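Local coordinates for cell shape-determining protein MreC (Listeria monocytogenes, PDB 2J5U) that is probably involved in forming and maintaining the rod shape of the bacterial cell, and crystallised as an oligomer built from dimers, at residues E160-P165 with S205-I210; N133-K138 with G147-Y152; V97-A102 with T114-K119; D69-S74 with I89-S94; I61-R66 with K226-A231. All blocks are in the same frame, centred on the assembly; numbering follows the deposited sequence.

Interaction 1. Residues E160-P165 with S205-I210; sequences ELKQLP and SQTAFI
Leu161 and Ala208 form a hydrogen-bonded pair of this antiparallel contact, each bonding the other through its backbone. Leu161 N reaches Ala208 O at 2.7 Å in a nearly straight bond, and Ala208 N returns to Leu161 O. A second hydrogen-bonded pair joins Leu164 with Gln206. Between the two pairs Lys162 and Gln163 stand opposite the single residue Thr207, which defines a beta bulge; Gln163 takes up its extra length with a positive phi of 71°.

Among polar side chains, Gln206 reaches past the end of the ladder. With its chain extended beyond CG, it brings NE2 to Pro165 O at 3.0 Å, in the plane of that carbonyl and on a lone pair. The same NE2 also bonds Met168 O, so two backbone oxygens share one amide nitrogen.

Apolar packing lies on the face of Leu161, Leu164, Gln206 and Ala208. Leu161 CB meets Ala208 CB at 4.0 Å, and Leu161 CD1 comes within 3.5 Å of Ile210 CD1, the two chains crossing at a slant. Leu161 and Ile210 both continue onto Ile149.

The other face is mixed. Glu160 runs beside Phe209 in the same direction, its CG 3.6 Å from Phe209 CE2 and its carboxylate turned 30° from the ring. Lys196 makes a cation-pi contact with that ring. Thr207 CG2 sits 3.7 Å from Glu160 OE1.

The two strands are neighbours in the second of the two closed six-stranded antiparallel barrels of MreC, whose core is classed with the chymotrypsin-like peptidase clan.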
# COMPACT_ATOMS: atom_id res chain seq x y z
N GLU A 160 -21.62 -32.97 67.88
CA GLU A 160 -21.73 -33.84 66.70
C GLU A 160 -21.87 -33.05 65.40
O GLU A 160 -22.83 -32.31 65.21
CB GLU A 160 -22.94 -34.76 66.82
CG GLU A 160 -22.68 -36.10 67.48
CD GLU A 160 -23.74 -37.13 67.13
OE1 GLU A 160 -23.82 -37.52 65.94
OE2 GLU A 160 -24.50 -37.55 68.04
N LEU A 161 -20.92 -33.23 64.48
CA LEU A 161 -20.97 -32.57 63.19
C LEU A 161 -21.47 -33.63 62.23
O LEU A 161 -20.74 -34.54 61.89
CB LEU A 161 -19.58 -32.13 62.76
CG LEU A 161 -19.52 -30.85 61.93
CD1 LEU A 161 -18.17 -30.78 61.26
CD2 LEU A 161 -20.64 -30.81 60.91
N LYS A 162 -22.72 -33.51 61.81
CA LYS A 162 -23.31 -34.51 60.93
C LYS A 162 -23.40 -34.11 59.46
O LYS A 162 -23.45 -32.93 59.12
CB LYS A 162 -24.73 -34.87 61.40
CG LYS A 162 -24.86 -35.26 62.85
CD LYS A 162 -26.32 -35.49 63.21
CE LYS A 162 -26.50 -35.90 64.66
NZ LYS A 162 -27.93 -36.11 65.00
N GLN A 163 -23.43 -35.12 58.60
CA GLN A 163 -23.56 -34.94 57.16
C GLN A 163 -22.42 -34.36 56.35
O GLN A 163 -22.65 -33.58 55.44
CB GLN A 163 -24.80 -34.12 56.87
CG GLN A 163 -26.04 -34.92 57.07
CD GLN A 163 -27.28 -34.13 56.81
OE1 GLN A 163 -27.67 -33.28 57.61
NE2 GLN A 163 -27.91 -34.39 55.67
N LEU A 164 -21.20 -34.75 56.68
CA LEU A 164 -20.05 -34.28 55.93
C LEU A 164 -19.91 -35.25 54.78
O LEU A 164 -20.28 -36.42 54.90
CB LEU A 164 -18.80 -34.30 56.80
CG LEU A 164 -18.76 -33.24 57.89
CD1 LEU A 164 -19.87 -33.51 58.86
CD2 LEU A 164 -17.42 -33.24 58.61
N PRO A 165 -19.41 -34.79 53.63
CA PRO A 165 -19.24 -35.65 52.45
C PRO A 165 -18.47 -36.92 52.81
O PRO A 165 -17.44 -36.86 53.48
CB PRO A 165 -18.49 -34.75 51.47
CG PRO A 165 -17.77 -33.76 52.36
CD PRO A 165 -18.81 -33.46 53.40
N SER A 205 -22.52 -40.69 54.55
CA SER A 205 -21.82 -39.49 55.00
C SER A 205 -20.90 -39.79 56.17
O SER A 205 -20.77 -40.93 56.58
CB SER A 205 -22.85 -38.45 55.44
OG SER A 205 -23.75 -39.01 56.38
N GLN A 206 -20.24 -38.75 56.68
CA GLN A 206 -19.36 -38.91 57.82
C GLN A 206 -19.86 -38.05 58.96
O GLN A 206 -20.70 -37.18 58.78
CB GLN A 206 -17.93 -38.49 57.47
CG GLN A 206 -17.18 -39.47 56.61
CD GLN A 206 -15.77 -39.00 56.32
OE1 GLN A 206 -14.88 -39.09 57.16
NE2 GLN A 206 -15.57 -38.47 55.12
N THR A 207 -19.34 -38.30 60.16
CA THR A 207 -19.73 -37.53 61.32
C THR A 207 -18.47 -37.24 62.09
O THR A 207 -17.68 -38.14 62.36
CB THR A 207 -20.69 -38.32 62.21
OG1 THR A 207 -21.82 -38.73 61.45
CG2 THR A 207 -21.15 -37.47 63.39
N ALA A 208 -18.25 -35.98 62.43
CA ALA A 208 -17.08 -35.61 63.20
C ALA A 208 -17.56 -35.21 64.59
O ALA A 208 -18.68 -34.73 64.76
CB ALA A 208 -16.35 -34.46 62.54
N PHE A 209 -16.72 -35.45 65.58
CA PHE A 209 -17.06 -35.08 66.94
C PHE A 209 -16.14 -33.92 67.24
O PHE A 209 -14.94 -33.97 66.97
CB PHE A 209 -16.88 -36.27 67.87
CG PHE A 209 -17.83 -37.38 67.58
CD1 PHE A 209 -17.57 -38.27 66.54
CD2 PHE A 209 -19.04 -37.47 68.25
CE1 PHE A 209 -18.52 -39.24 66.18
CE2 PHE A 209 -19.99 -38.43 67.90
CZ PHE A 209 -19.73 -39.31 66.87
N ILE A 210 -16.73 -32.86 67.76
CA ILE A 210 -15.98 -31.65 67.99
C ILE A 210 -15.87 -31.14 69.40
O ILE A 210 -16.82 -31.20 70.19
CB ILE A 210 -16.57 -30.57 67.06
CG1 ILE A 210 -16.39 -31.04 65.62
CG2 ILE A 210 -15.90 -29.21 67.31
CD1 ILE A 210 -17.16 -30.25 64.60

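Interaction 2. Residues N133-K138 with G147-Y152; sequences NRVSAK and GIINGY
Val135 pairs with Ile149, and Ala137 with Gly147, in an antiparallel ladder whose short strand segments run at 129° to each other. Both are hydrogen-bonded pairs, the non-hydrogen-bonded pair of Ser136 and Ile148 lies between them, and the whole is a beta hairpin contributing two neighbouring strands to a closed six-stranded barrel. Ile149 N to Val135 O spans 2.8 Å, and Ala137 N to Gly147 O spans 2.9 Å.

The side chains divide by face. On that of Val135 and Ala137, Ile149 spreads over both. Its CB lies 3.8 Å from Val135 CG1, the two branched chains running side by side, while Ile149 CG1 sits equally far from Ala137 CB. With CG1 beside its backbone N (chi1 -68°), the longer branch of Ile149 leans along the strand to the alanine. Ile191 of strand 190-199 also touches Val135 and Ala137, and Leu161 and Leu159 meet Ile149, so this face belongs to the barrel interior.

On the opposite face the side chains of Arg134 and Ile148 pass at a slant. Ile148 CG2 approaches the edge of the guanidinium, near its plane, and ends 3.6 Å from Arg134 NE; Ile148 also packs on Pro80 of the second subunit.

Where the ladder ends, Asn150 carries the pairing on with its side chain. Its CG is anti to the backbone N (chi1 178°), which swings the amide toward Asn133, just before strand 135-139, and its OD1 accepts from Lys162 NZ. Asn150 ND2, also bonded to Val131 O, donates to Asn133 O at 2.7 Å, Asn133 O lying in the amide plane although the donor stands above the carbonyl plane.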
# COMPACT_ATOMS: atom_id res chain seq x y z
N ASN A 133 -31.92 -28.63 68.38
CA ASN A 133 -30.91 -27.58 68.35
C ASN A 133 -29.81 -27.86 67.32
O ASN A 133 -29.22 -28.93 67.31
CB ASN A 133 -30.33 -27.39 69.74
CG ASN A 133 -29.46 -26.18 69.85
OD1 ASN A 133 -29.77 -25.13 69.28
ND2 ASN A 133 -28.37 -26.30 70.59
N ARG A 134 -29.54 -26.89 66.45
CA ARG A 134 -28.53 -27.10 65.42
C ARG A 134 -27.92 -25.83 64.85
O ARG A 134 -28.48 -24.75 65.00
CB ARG A 134 -29.13 -27.93 64.28
CG ARG A 134 -30.49 -27.45 63.82
CD ARG A 134 -31.19 -28.51 62.98
NE ARG A 134 -30.72 -28.48 61.60
CZ ARG A 134 -31.33 -27.81 60.62
NH1 ARG A 134 -30.82 -27.82 59.39
NH2 ARG A 134 -32.47 -27.14 60.87
N VAL A 135 -26.76 -25.95 64.22
CA VAL A 135 -26.12 -24.80 63.60
C VAL A 135 -25.36 -25.25 62.34
O VAL A 135 -24.72 -26.30 62.33
CB VAL A 135 -25.19 -24.04 64.63
CG1 VAL A 135 -24.87 -24.92 65.77
CG2 VAL A 135 -23.91 -23.57 63.98
N SER A 136 -25.50 -24.47 61.27
CA SER A 136 -24.84 -24.78 60.00
C SER A 136 -23.35 -24.48 60.15
O SER A 136 -22.97 -23.36 60.52
CB SER A 136 -25.40 -23.90 58.88
OG SER A 136 -26.80 -23.94 58.81
N ALA A 137 -22.51 -25.44 59.82
CA ALA A 137 -21.08 -25.26 59.98
C ALA A 137 -20.23 -25.68 58.80
O ALA A 137 -20.65 -26.45 57.94
CB ALA A 137 -20.60 -26.00 61.24
N LYS A 138 -19.01 -25.17 58.81
CA LYS A 138 -18.01 -25.45 57.80
C LYS A 138 -16.71 -25.93 58.46
O LYS A 138 -16.30 -25.38 59.49
CB LYS A 138 -17.74 -24.18 56.98
CG LYS A 138 -16.83 -24.41 55.79
CD LYS A 138 -16.62 -23.13 55.02
CE LYS A 138 -15.89 -22.12 55.87
NZ LYS A 138 -15.65 -20.87 55.12
N GLY A 147 -21.66 -29.01 56.99
CA GLY A 147 -22.45 -29.95 57.75
C GLY A 147 -23.30 -29.25 58.79
O GLY A 147 -23.34 -28.02 58.85
N ILE A 148 -23.98 -30.04 59.60
CA ILE A 148 -24.83 -29.49 60.65
C ILE A 148 -24.37 -29.94 62.03
O ILE A 148 -24.18 -31.13 62.27
CB ILE A 148 -26.29 -29.95 60.46
CG1 ILE A 148 -26.77 -29.64 59.04
CG2 ILE A 148 -27.17 -29.23 61.46
CD1 ILE A 148 -26.77 -28.17 58.69
N ILE A 149 -24.14 -28.99 62.92
CA ILE A 149 -23.75 -29.34 64.27
C ILE A 149 -25.11 -29.67 64.90
O ILE A 149 -26.05 -28.88 64.80
CB ILE A 149 -23.13 -28.16 65.03
CG1 ILE A 149 -21.77 -27.79 64.44
CG2 ILE A 149 -23.03 -28.51 66.51
CD1 ILE A 149 -20.71 -28.79 64.67
N ASN A 150 -25.21 -30.83 65.52
CA ASN A 150 -26.49 -31.23 66.09
C ASN A 150 -26.35 -32.31 67.14
O ASN A 150 -26.35 -33.50 66.82
CB ASN A 150 -27.38 -31.72 64.96
CG ASN A 150 -28.72 -32.19 65.45
OD1 ASN A 150 -29.19 -33.27 65.07
ND2 ASN A 150 -29.36 -31.39 66.28
N GLY A 151 -26.24 -31.91 68.40
CA GLY A 151 -26.11 -32.89 69.46
C GLY A 151 -24.88 -32.72 70.33
O GLY A 151 -23.77 -32.54 69.83
N TYR A 152 -25.09 -32.76 71.64
CA TYR A 152 -23.99 -32.63 72.58
C TYR A 152 -23.98 -33.83 73.52
O TYR A 152 -25.02 -34.30 73.96
CB TYR A 152 -24.13 -31.33 73.39
CG TYR A 152 -23.03 -31.15 74.40
CD1 TYR A 152 -23.28 -31.25 75.77
CD2 TYR A 152 -21.73 -30.87 73.99
CE1 TYR A 152 -22.26 -31.08 76.70
CE2 TYR A 152 -20.70 -30.71 74.92
CZ TYR A 152 -20.97 -30.81 76.27
OH TYR A 152 -19.95 -30.60 77.17

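Interaction 3. Residues V97-A102 with T114-K119; sequences VKPDMA and TTTGAK
Pro99 and Thr116 meet at the tighter part of this small contact, the ring crossing the threonine side chain at about a right angle. Pro99 CD lies 3.6 Å from Thr116 OG1. The other end of the ring leans on the strand itself, Pro99 CB being 3.5 Å from Thr114 O. Thr116 points both branches at the loop: OG1 sits beside its own backbone N (chi1 -49°) and faces the proline, and CG2, anti to that N, comes within 3.8 Å of Val97 O. Val97 is the buried residue here, turned toward Thr116 and packed also on Val113 and Lys91, while Thr116 itself touches Ser93 and Ala121.

The solvent side is much looser. No hydrogen bond joins the two segments, little surface is covered between them, and Pro99 is largely exposed. Thr114 and Thr115 turn their side chains away from the loop, and both bond Thr122 through the backbone. Two residues facing one, with Thr114 near helical angles (psi -59°), make this a classic bulge in strand 108-116, where it pairs with strand 121-125.

What shapes the loop is internal. Lys98 O accepts from Met101 N at 3.3 Å, closing a type II beta turn with Pro99 and Asp100 at its corners; Asp100 has the positive phi (85°) that the turn's third position requires. A weak bond from Lys98 N to Met101 SD spans its base. Backbone bonds between Val113 and both Asp100 and Met101 then bring the chain into line as a strand. The arrangement is that of a type II beta turn with proline at its second position, leading into a strand of the first six-stranded barrel of MreC.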
# COMPACT_ATOMS: atom_id res chain seq x y z
N VAL A 97 -31.56 -6.83 70.59
CA VAL A 97 -31.47 -8.28 70.59
C VAL A 97 -32.72 -8.90 69.99
O VAL A 97 -33.83 -8.48 70.28
CB VAL A 97 -31.27 -8.81 72.00
CG1 VAL A 97 -31.15 -10.32 71.97
CG2 VAL A 97 -30.04 -8.18 72.63
N LYS A 98 -32.52 -9.90 69.14
CA LYS A 98 -33.62 -10.61 68.50
C LYS A 98 -33.39 -12.10 68.49
O LYS A 98 -32.25 -12.58 68.45
CB LYS A 98 -33.78 -10.17 67.04
CG LYS A 98 -34.12 -8.72 66.84
CD LYS A 98 -34.49 -8.45 65.39
CE LYS A 98 -34.98 -7.02 65.24
NZ LYS A 98 -35.36 -6.66 63.85
N PRO A 99 -34.48 -12.88 68.53
CA PRO A 99 -34.40 -14.34 68.51
C PRO A 99 -33.57 -14.80 67.30
O PRO A 99 -33.68 -14.24 66.22
CB PRO A 99 -35.86 -14.77 68.38
CG PRO A 99 -36.59 -13.69 69.10
CD PRO A 99 -35.86 -12.41 68.74
N ASP A 100 -32.75 -15.82 67.49
CA ASP A 100 -31.91 -16.39 66.44
C ASP A 100 -30.56 -15.72 66.21
O ASP A 100 -29.82 -16.13 65.31
CB ASP A 100 -32.68 -16.49 65.13
CG ASP A 100 -33.64 -17.66 65.10
OD1 ASP A 100 -34.51 -17.70 64.21
OD2 ASP A 100 -33.53 -18.56 65.97
N MET A 101 -30.25 -14.70 66.99
CA MET A 101 -28.95 -14.04 66.88
C MET A 101 -27.92 -14.95 67.56
O MET A 101 -28.21 -15.63 68.55
CB MET A 101 -28.97 -12.67 67.57
CG MET A 101 -29.40 -11.52 66.68
SD MET A 101 -29.53 -9.95 67.52
CE MET A 101 -30.35 -9.02 66.34
N ALA A 102 -26.71 -14.99 67.02
CA ALA A 102 -25.66 -15.82 67.59
C ALA A 102 -25.08 -15.17 68.84
O ALA A 102 -25.01 -13.94 68.94
CB ALA A 102 -24.56 -16.03 66.57
N THR A 114 -33.03 -17.20 72.04
CA THR A 114 -34.29 -17.89 71.79
C THR A 114 -35.50 -17.01 72.06
O THR A 114 -36.31 -16.79 71.16
CB THR A 114 -34.40 -19.19 72.61
OG1 THR A 114 -34.02 -18.95 73.97
CG2 THR A 114 -33.50 -20.24 72.02
N THR A 115 -35.65 -16.49 73.27
CA THR A 115 -36.78 -15.63 73.56
C THR A 115 -36.28 -14.32 74.12
O THR A 115 -35.33 -14.28 74.89
CB THR A 115 -37.74 -16.26 74.55
OG1 THR A 115 -37.09 -16.38 75.82
CG2 THR A 115 -38.16 -17.63 74.08
N THR A 116 -36.93 -13.23 73.72
CA THR A 116 -36.50 -11.93 74.17
C THR A 116 -37.58 -11.14 74.86
O THR A 116 -38.75 -11.20 74.50
CB THR A 116 -36.00 -11.08 72.99
OG1 THR A 116 -35.06 -11.84 72.23
CG2 THR A 116 -35.28 -9.86 73.50
N GLY A 117 -37.17 -10.40 75.87
CA GLY A 117 -38.07 -9.54 76.60
C GLY A 117 -37.58 -8.13 76.30
O GLY A 117 -36.74 -7.95 75.42
N ALA A 118 -38.07 -7.13 77.02
CA ALA A 118 -37.65 -5.77 76.74
C ALA A 118 -36.19 -5.52 77.09
O ALA A 118 -35.45 -4.96 76.29
CB ALA A 118 -38.53 -4.78 77.48
N LYS A 119 -35.78 -5.95 78.27
CA LYS A 119 -34.42 -5.72 78.70
C LYS A 119 -33.57 -6.94 79.04
O LYS A 119 -32.52 -6.82 79.66
CB LYS A 119 -34.42 -4.75 79.88
CG LYS A 119 -34.80 -3.33 79.50
CD LYS A 119 -34.35 -2.34 80.57
CE LYS A 119 -34.27 -0.91 80.03
NZ LYS A 119 -35.58 -0.40 79.50

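Interaction 4. Residues D69-S74 with I89-S94; sequences DPLNAS and IDKGSS
Leu71 is the first residue of the strand 69-74 to meet the loop: Leu71 CD2 lies 4.1 Å from Lys91 CD, the two chains crossing at about a right angle. The lysine is folded, its chain bent at chi2, chi3 and chi4, and its CG and CD methylenes lie against the strand.

One step on, Asn72 contributes its backbone, its O lying 3.6 Å from Lys91 CG, while its side chain leads away from the loop. Ala73 is buried and faces the loop squarely. Its CB touches all three residues opposite, at 3.7 Å from Lys91 CG and 3.5 Å from Asp90 OD2, with Ile89 CB a little farther off.

Ser74 brings hydrogen bonds. Its N gives a straight bond to Asp90 OD2 (3.0 Å, 172°), although it meets the carboxylate from 52° above the plane. In return Asp90 N donates to Ser74 O at 3.0 Å. Ser74 O also receives a CA-H contact from Ile89. A chi1 of 63° places Asp90 CG between its own N and carbonyl carbon, folding the carboxylate back over its own amide so that both groups face Ser74.

The aspartate thus imitates a strand partner, its carboxylate accepting where a main-chain carbonyl otherwise would, just as strand 86-89 gives way to loop. Lys91 NZ adds a weak salt bridge to the same OD2, and the amide and the ammonium together would be expected to stabilise the negative charge of Asp90.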
# COMPACT_ATOMS: atom_id res chain seq x y z
N ASP A 69 -22.84 -6.74 63.57
CA ASP A 69 -22.78 -5.71 64.60
C ASP A 69 -22.85 -6.43 65.93
O ASP A 69 -23.84 -7.09 66.22
CB ASP A 69 -23.98 -4.78 64.53
CG ASP A 69 -23.92 -3.84 63.35
OD1 ASP A 69 -24.96 -3.21 63.04
OD2 ASP A 69 -22.83 -3.74 62.74
N PRO A 70 -21.80 -6.33 66.76
CA PRO A 70 -21.82 -7.01 68.06
C PRO A 70 -22.41 -6.17 69.20
O PRO A 70 -22.46 -4.94 69.11
CB PRO A 70 -20.34 -7.32 68.29
CG PRO A 70 -19.69 -6.09 67.74
CD PRO A 70 -20.44 -5.87 66.43
N LEU A 71 -22.88 -6.85 70.24
CA LEU A 71 -23.42 -6.18 71.42
C LEU A 71 -22.93 -6.97 72.63
O LEU A 71 -23.09 -8.19 72.69
CB LEU A 71 -24.95 -6.17 71.42
CG LEU A 71 -25.57 -5.03 72.22
CD1 LEU A 71 -27.06 -5.28 72.40
CD2 LEU A 71 -24.92 -4.90 73.58
N ASN A 72 -22.33 -6.27 73.59
CA ASN A 72 -21.82 -6.93 74.77
C ASN A 72 -22.91 -7.15 75.79
O ASN A 72 -23.83 -6.34 75.91
CB ASN A 72 -20.69 -6.11 75.37
CG ASN A 72 -19.42 -6.25 74.59
OD1 ASN A 72 -18.46 -5.50 74.79
ND2 ASN A 72 -19.38 -7.21 73.68
N ALA A 73 -22.82 -8.26 76.52
CA ALA A 73 -23.81 -8.56 77.54
C ALA A 73 -23.28 -9.49 78.62
O ALA A 73 -22.25 -10.14 78.46
CB ALA A 73 -25.05 -9.16 76.90
N SER A 74 -24.00 -9.56 79.73
CA SER A 74 -23.58 -10.42 80.82
C SER A 74 -24.67 -11.40 81.19
O SER A 74 -25.86 -11.11 81.08
CB SER A 74 -23.23 -9.57 82.05
OG SER A 74 -22.22 -8.63 81.76
N ILE A 89 -29.37 -13.27 79.64
CA ILE A 89 -28.49 -12.11 79.55
C ILE A 89 -29.20 -10.80 79.82
O ILE A 89 -30.42 -10.71 79.69
CB ILE A 89 -27.78 -12.05 78.17
CG1 ILE A 89 -28.81 -11.99 77.04
CG2 ILE A 89 -26.85 -13.25 78.02
CD1 ILE A 89 -28.20 -11.91 75.67
N ASP A 90 -28.43 -9.78 80.19
CA ASP A 90 -28.96 -8.47 80.54
C ASP A 90 -29.27 -7.52 79.38
O ASP A 90 -29.39 -6.30 79.57
CB ASP A 90 -28.02 -7.77 81.54
CG ASP A 90 -26.64 -7.49 80.96
OD1 ASP A 90 -25.79 -6.97 81.71
OD2 ASP A 90 -26.39 -7.78 79.77
N LYS A 91 -29.38 -8.06 78.17
CA LYS A 91 -29.72 -7.22 77.03
C LYS A 91 -30.93 -7.84 76.37
O LYS A 91 -31.08 -9.06 76.36
CB LYS A 91 -28.55 -7.13 76.05
CG LYS A 91 -27.37 -6.31 76.58
CD LYS A 91 -27.68 -4.81 76.58
CE LYS A 91 -27.28 -4.16 77.91
NZ LYS A 91 -25.96 -4.62 78.39
N GLY A 92 -31.80 -7.00 75.82
CA GLY A 92 -33.00 -7.51 75.18
C GLY A 92 -33.49 -6.73 73.98
O GLY A 92 -32.74 -6.05 73.29
N SER A 93 -34.78 -6.86 73.73
CA SER A 93 -35.45 -6.21 72.62
C SER A 93 -35.09 -4.75 72.44
O SER A 93 -34.72 -4.34 71.35
CB SER A 93 -36.96 -6.33 72.82
OG SER A 93 -37.65 -5.60 71.83
N SER A 94 -35.19 -3.97 73.50
CA SER A 94 -34.89 -2.55 73.39
C SER A 94 -33.41 -2.26 73.15
O SER A 94 -33.04 -1.12 72.90
CB SER A 94 -35.38 -1.81 74.63
OG SER A 94 -34.80 -2.35 75.81

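Interaction 5. Residues I61-R66 with K226-A231; sequences ITDSIR and KRSAEA
Ile65 lays its CD1 over one face of the Arg227 guanidinium, 3.9 Å from Arg227 NH2, with the two chains crossing at a slant. This is the junction where the chain, having left the long helix 31-58 of the predicted coiled coil, enters the first barrel and lies against the exit of strand 221-227.

Bonds at its edge fix the orientation of the guanidinium. CG anti to the backbone N (chi1 161°) and an extended chain carry the group forward along its own segment, where Ala229 O and Glu230 O lie close to its plane. NH2 bonds Gly180 O and Phe185 O, while NH1 also reaches Ile76 O of the second subunit. Ile65 meets a face, and packs in turn on Val75 of that subunit.

Ala229 sets its methyl against 61-66: its CB comes within 3.7 Å of Ser64 O. Asp63, in a left-handed conformation (phi 43°), turns its side chain toward Ser228, and Asp63 OD1 sits 3.8 Å from Ser228 CB. No hydrogen bond joins the segments directly. Within 226-231, Arg227 NE donates to Ala229 O at 3.2 Å and Arg227 NH1 to Glu230 O at 2.9 Å.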
# COMPACT_ATOMS: atom_id res chain seq x y z
N ILE A 61 -19.85 -5.26 46.46
CA ILE A 61 -20.24 -6.16 47.54
C ILE A 61 -20.48 -5.52 48.90
O ILE A 61 -19.56 -5.07 49.58
CB ILE A 61 -19.21 -7.28 47.69
CG1 ILE A 61 -19.11 -8.05 46.37
CG2 ILE A 61 -19.61 -8.21 48.82
CD1 ILE A 61 -18.00 -9.07 46.33
N THR A 62 -21.75 -5.51 49.29
CA THR A 62 -22.14 -4.95 50.57
C THR A 62 -22.74 -6.05 51.43
O THR A 62 -23.28 -7.03 50.92
CB THR A 62 -23.19 -3.86 50.39
OG1 THR A 62 -24.32 -4.40 49.69
CG2 THR A 62 -22.62 -2.71 49.58
N ASP A 63 -22.65 -5.87 52.74
CA ASP A 63 -23.21 -6.82 53.69
C ASP A 63 -22.93 -8.26 53.30
O ASP A 63 -23.85 -9.04 53.07
CB ASP A 63 -24.72 -6.61 53.81
CG ASP A 63 -25.07 -5.22 54.31
OD1 ASP A 63 -24.55 -4.81 55.37
OD2 ASP A 63 -25.87 -4.53 53.63
N SER A 64 -21.64 -8.60 53.22
CA SER A 64 -21.25 -9.95 52.87
C SER A 64 -21.67 -10.90 53.99
O SER A 64 -22.10 -10.48 55.06
CB SER A 64 -19.74 -10.04 52.67
OG SER A 64 -19.08 -10.12 53.92
N ILE A 65 -21.53 -12.19 53.73
CA ILE A 65 -21.90 -13.22 54.66
C ILE A 65 -21.16 -13.17 56.00
O ILE A 65 -21.63 -13.75 56.98
CB ILE A 65 -21.71 -14.60 54.00
CG1 ILE A 65 -22.97 -15.46 54.19
CG2 ILE A 65 -20.47 -15.27 54.54
CD1 ILE A 65 -23.32 -15.73 55.61
N ARG A 66 -20.02 -12.49 56.09
CA ARG A 66 -19.30 -12.46 57.37
C ARG A 66 -19.47 -11.23 58.25
O ARG A 66 -19.01 -11.22 59.38
CB ARG A 66 -17.80 -12.66 57.14
CG ARG A 66 -17.45 -13.22 55.80
CD ARG A 66 -15.95 -13.42 55.70
NE ARG A 66 -15.47 -14.36 56.71
CZ ARG A 66 -14.65 -14.02 57.70
NH1 ARG A 66 -14.25 -14.94 58.57
NH2 ARG A 66 -14.23 -12.76 57.80
N LYS A 226 -25.45 -9.38 65.60
CA LYS A 226 -26.54 -9.12 64.67
C LYS A 226 -25.93 -9.48 63.31
O LYS A 226 -24.84 -9.02 62.99
CB LYS A 226 -26.92 -7.64 64.70
CG LYS A 226 -27.91 -7.22 63.61
CD LYS A 226 -28.09 -5.71 63.59
CE LYS A 226 -29.02 -5.27 62.45
NZ LYS A 226 -29.21 -3.78 62.41
N ARG A 227 -26.60 -10.31 62.53
CA ARG A 227 -26.06 -10.70 61.22
C ARG A 227 -26.36 -9.60 60.21
O ARG A 227 -27.49 -9.10 60.15
CB ARG A 227 -26.68 -12.03 60.77
CG ARG A 227 -26.57 -12.30 59.28
CD ARG A 227 -27.08 -13.69 58.98
NE ARG A 227 -27.46 -13.86 57.59
CZ ARG A 227 -27.29 -14.98 56.91
NH1 ARG A 227 -27.67 -15.06 55.64
NH2 ARG A 227 -26.71 -16.03 57.49
N SER A 228 -25.36 -9.22 59.42
CA SER A 228 -25.55 -8.16 58.42
C SER A 228 -26.19 -8.70 57.16
O SER A 228 -27.10 -8.09 56.61
CB SER A 228 -24.23 -7.50 58.06
OG SER A 228 -23.66 -6.86 59.17
N ALA A 229 -25.69 -9.83 56.68
CA ALA A 229 -26.22 -10.41 55.47
C ALA A 229 -27.72 -10.61 55.56
O ALA A 229 -28.27 -10.88 56.63
CB ALA A 229 -25.54 -11.74 55.21
N GLU A 230 -28.37 -10.45 54.41
CA GLU A 230 -29.81 -10.64 54.30
C GLU A 230 -30.17 -12.00 54.89
O GLU A 230 -29.38 -12.94 54.80
CB GLU A 230 -30.20 -10.60 52.82
CG GLU A 230 -31.66 -10.87 52.53
CD GLU A 230 -32.56 -9.72 52.91
OE1 GLU A 230 -33.76 -9.77 52.56
OE2 GLU A 230 -32.07 -8.76 53.56
N ALA A 231 -31.35 -12.11 55.47
CA ALA A 231 -31.78 -13.37 56.07
C ALA A 231 -32.17 -14.39 55.02
O ALA A 231 -32.73 -14.04 53.98
CB ALA A 231 -32.94 -13.13 57.01

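Overall arrangement
The five contacts fall on two six-stranded barrels: interactions 3, 4 and 5 on the first, 1 and 2 on the second. The centres of 1 and 2 lie about 9 Å apart, sharing adjacent strands 145-153 and 158-165; those of 3 and 4 lie about 8 Å apart, joined through Ser93 and Ser94. Interaction 5 touches both 3 and 4 with its centre about 19 Å from theirs, whereas the centres of 1 and 4 are about 32 Å apart. Along the chain 4, 3, 2 and 1 follow in series, all spanned by interaction 5, which brings the ends of the barrel region together. Interactions 2 and 5, and 1 slightly, touch a second subunit, at an interface of the assembly.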